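Local coordinates for putative gdp-fucose protein o-fucosyltransferase 1 (Caenorhabditis elegans, PDB 3ZY2) that is a putative protein O-fucosyltransferase of the GT-B clan, modelled with guanosine-5'-diphosphate bound in its pocket, at residues L218-D223 and A286-H291. Residues are numbered along the deposited sequence; the frame is centred on the assembly and turned at random.
Sequences LRNDAD and ASDKDH. With GDP (guanosine-5'-diphosphate), chain C.
Asp288 meets Arg219, Asn220 and Asp221 in the loop that follows the neighbouring parallel strand, and its one carboxylate satisfies a donor from each. Its OD1 takes the backbone N of Asn220 at 2.8 Å through the syn lone pair, in a nearly straight bond. OD2 accepts twice, from opposite faces of the carboxylate plane: Arg219 NH1 at 2.6 Å, a salt bridge bent to 134° at the hydrogen, and the longer bond from the backbone N of Asp221. With CG set between backbone N and carbonyl carbon (chi1 60°), Asp288 turns both oxygens to this loop while its CB lies 3.5 Å from N9 of guanosine-5'-diphosphate.

Where strands 213-218 and 282-287 end, Leu218 N donates to Ala286 O, and Leu218 O accepts from Ser287 OG at 2.8 Å. That hydroxyl oxygen also receives Lys289 N, closing an ST turn. Beyond it the Asn220 amide reads the backbone of Asp290 in both directions, OD1 accepting from its N and ND2 giving to its O, each at 2.9 Å.

Asp221 OD1 forms a second salt bridge to Arg219 NH1 (3.2 Å) and caps helix 222-229 through Trp224 N. NE and NH2 of Arg219 bond beta-phosphate oxygens O1B and O3B of guanosine-5'-diphosphate. Asp288 thus touches the base through CB, and the arrangement is consistent with the two carboxylates fixing the phosphate-binding guanidinium and tempering its charge.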
loop_
_atom_site.group_PDB
_atom_site.type_symbol
_atom_site.label_atom_id
_atom_site.label_comp_id
_atom_site.label_asym_id
_atom_site.label_seq_id
_atom_site.Cartn_x
_atom_site.Cartn_y
_atom_site.Cartn_z
ATOM N N LEU A 218 29.112 4.243 13.126
ATOM C CA LEU A 218 28.578 3.744 14.389
ATOM C C LEU A 218 27.124 4.175 14.496
ATOM O O LEU A 218 26.822 5.320 14.825
ATOM C CB LEU A 218 29.395 4.273 15.578
ATOM C CG LEU A 218 30.908 3.996 15.520
ATOM C CD1 LEU A 218 31.597 4.476 16.811
ATOM C CD2 LEU A 218 31.244 2.491 15.247
ATOM N N ARG A 219 26.230 3.245 14.176
ATOM C CA ARG A 219 24.800 3.483 14.271
ATOM C C ARG A 219 24.403 2.981 15.654
ATOM O O ARG A 219 24.436 1.772 15.928
ATOM C CB ARG A 219 24.083 2.687 13.165
ATOM C CG ARG A 219 22.582 2.966 13.063
ATOM C CD ARG A 219 22.236 4.319 12.472
ATOM N NE ARG A 219 20.837 4.304 12.042
ATOM C CZ ARG A 219 19.808 4.642 12.805
ATOM N NH1 ARG A 219 20.002 5.066 14.046
ATOM N NH2 ARG A 219 18.578 4.582 12.326
ATOM N N ASN A 220 24.060 3.905 16.546
ATOM C CA ASN A 220 23.868 3.520 17.941
ATOM C C ASN A 220 22.873 4.322 18.775
ATOM O O ASN A 220 22.906 4.222 20.000
ATOM C CB ASN A 220 25.216 3.407 18.691
ATOM C CG ASN A 220 26.053 4.670 18.604
ATOM O OD1 ASN A 220 25.541 5.785 18.479
ATOM N ND2 ASN A 220 27.364 4.490 18.664
ATOM N N ASP A 221 21.975 5.072 18.139
ATOM C CA ASP A 221 20.925 5.749 18.926
ATOM C C ASP A 221 19.950 4.747 19.559
ATOM O O ASP A 221 19.958 3.565 19.215
ATOM C CB ASP A 221 20.229 6.864 18.133
ATOM C CG ASP A 221 19.242 6.350 17.093
ATOM O OD1 ASP A 221 18.942 5.134 17.025
ATOM O OD2 ASP A 221 18.739 7.195 16.328
ATOM N N ALA A 222 19.142 5.215 20.516
ATOM C CA ALA A 222 18.301 4.323 21.323
ATOM C C ALA A 222 17.302 3.500 20.508
ATOM O O ALA A 222 17.104 2.316 20.791
ATOM C CB ALA A 222 17.583 5.113 22.412
ATOM N N ASP A 223 16.695 4.134 19.504
ATOM C CA ASP A 223 15.733 3.483 18.600
ATOM C C ASP A 223 16.373 2.345 17.808
ATOM O O ASP A 223 15.710 1.368 17.462
ATOM C CB ASP A 223 15.154 4.491 17.597
ATOM C CG ASP A 223 14.111 5.425 18.211
ATOM O OD1 ASP A 223 13.869 5.385 19.447
ATOM O OD2 ASP A 223 13.527 6.217 17.431
ATOM N N ALA A 286 31.870 8.392 11.914
ATOM C CA ALA A 286 30.552 9.005 11.670
ATOM C C ALA A 286 29.567 8.282 12.579
ATOM O O ALA A 286 29.561 7.066 12.645
ATOM C CB ALA A 286 30.131 8.834 10.200
ATOM N N SER A 287 28.763 9.043 13.318
ATOM C CA SER A 287 27.768 8.448 14.200
ATOM C C SER A 287 26.520 9.322 14.270
ATOM O O SER A 287 26.595 10.540 14.106
ATOM C CB SER A 287 28.347 8.227 15.608
ATOM O OG SER A 287 27.389 7.528 16.416
ATOM N N ASP A 288 25.396 8.652 14.486
ATOM C CA ASP A 288 24.128 9.295 14.794
ATOM C C ASP A 288 24.004 9.710 16.252
ATOM O O ASP A 288 23.095 10.478 16.604
ATOM C CB ASP A 288 22.963 8.380 14.422
ATOM C CG ASP A 288 22.973 7.059 15.169
ATOM O OD1 ASP A 288 24.020 6.604 15.672
ATOM O OD2 ASP A 288 21.883 6.459 15.277
ATOM N N LYS A 289 24.902 9.211 17.102
ATOM C CA LYS A 289 24.805 9.489 18.541
ATOM C C LYS A 289 26.164 9.470 19.237
ATOM O O LYS A 289 26.744 10.531 19.493
ATOM C CB LYS A 289 23.831 8.511 19.206
ATOM C CG LYS A 289 23.468 8.928 20.643
ATOM C CD LYS A 289 22.683 7.874 21.390
ATOM C CE LYS A 289 22.692 8.183 22.892
ATOM N NZ LYS A 289 24.049 8.027 23.509
ATOM N N ASP A 290 26.679 8.278 19.528
ATOM C CA ASP A 290 27.897 8.141 20.337
ATOM C C ASP A 290 29.092 7.826 19.427
ATOM O O ASP A 290 29.242 6.684 18.950
ATOM C CB ASP A 290 27.707 7.010 21.354
ATOM C CG ASP A 290 28.911 6.800 22.261
ATOM O OD1 ASP A 290 29.881 7.594 22.218
ATOM O OD2 ASP A 290 28.866 5.824 23.056
ATOM N N HIS A 291 29.922 8.841 19.174
ATOM C CA HIS A 291 31.137 8.666 18.342
ATOM C C HIS A 291 32.259 7.888 19.037
ATOM O O HIS A 291 33.232 7.492 18.392
ATOM C CB HIS A 291 31.695 10.010 17.853
ATOM C CG HIS A 291 30.726 10.808 17.033
ATOM N ND1 HIS A 291 30.842 10.968 15.669
ATOM C CD2 HIS A 291 29.618 11.493 17.401
ATOM C CE1 HIS A 291 29.834 11.711 15.232
ATOM N NE2 HIS A 291 29.079 12.037 16.262
HETATM P PB GDP C . 19.119 3.617 8.723
HETATM O O1B GDP C . 20.493 3.783 9.261
HETATM O O2B GDP C . 18.626 2.725 7.540
HETATM O O3B GDP C . 17.936 4.377 9.582
HETATM O O3A GDP C . 19.508 5.053 7.861
HETATM P PA GDP C . 18.407 6.285 7.393
HETATM O O1A GDP C . 19.787 7.151 6.771
HETATM O O2A GDP C . 17.310 6.045 6.684
HETATM O "O5'" GDP C . 18.072 6.597 9.128
HETATM C "C5'" GDP C . 19.253 7.063 9.366
HETATM C "C4'" GDP C . 19.546 8.205 10.013
HETATM O "O4'" GDP C . 19.951 8.610 11.259
HETATM C "C3'" GDP C . 20.308 8.868 9.061
HETATM O "O3'" GDP C . 19.776 9.894 7.764
HETATM C "C2'" GDP C . 21.105 10.725 9.916
HETATM O "O2'" GDP C . 20.014 11.532 9.875
HETATM C "C1'" GDP C . 21.209 9.855 11.157
HETATM N N9 GDP C . 22.334 9.241 11.065
HETATM C C8 GDP C . 22.609 7.442 10.920
HETATM N N7 GDP C . 23.869 7.736 10.891
HETATM C C5 GDP C . 24.510 8.836 10.945
HETATM C C6 GDP C . 26.034 9.672 10.948
HETATM O O6 GDP C . 26.847 8.874 10.852
HETATM N N1 GDP C . 25.786 10.716 11.035
HETATM C C2 GDP C . 24.906 11.588 11.137
HETATM N N2 GDP C . 24.900 12.583 11.213
HETATM N N3 GDP C . 23.355 11.306 11.178
HETATM C C4 GDP C . 23.304 9.867 11.074
HETATM O O HOH W 1 24.603 5.208 21.977
#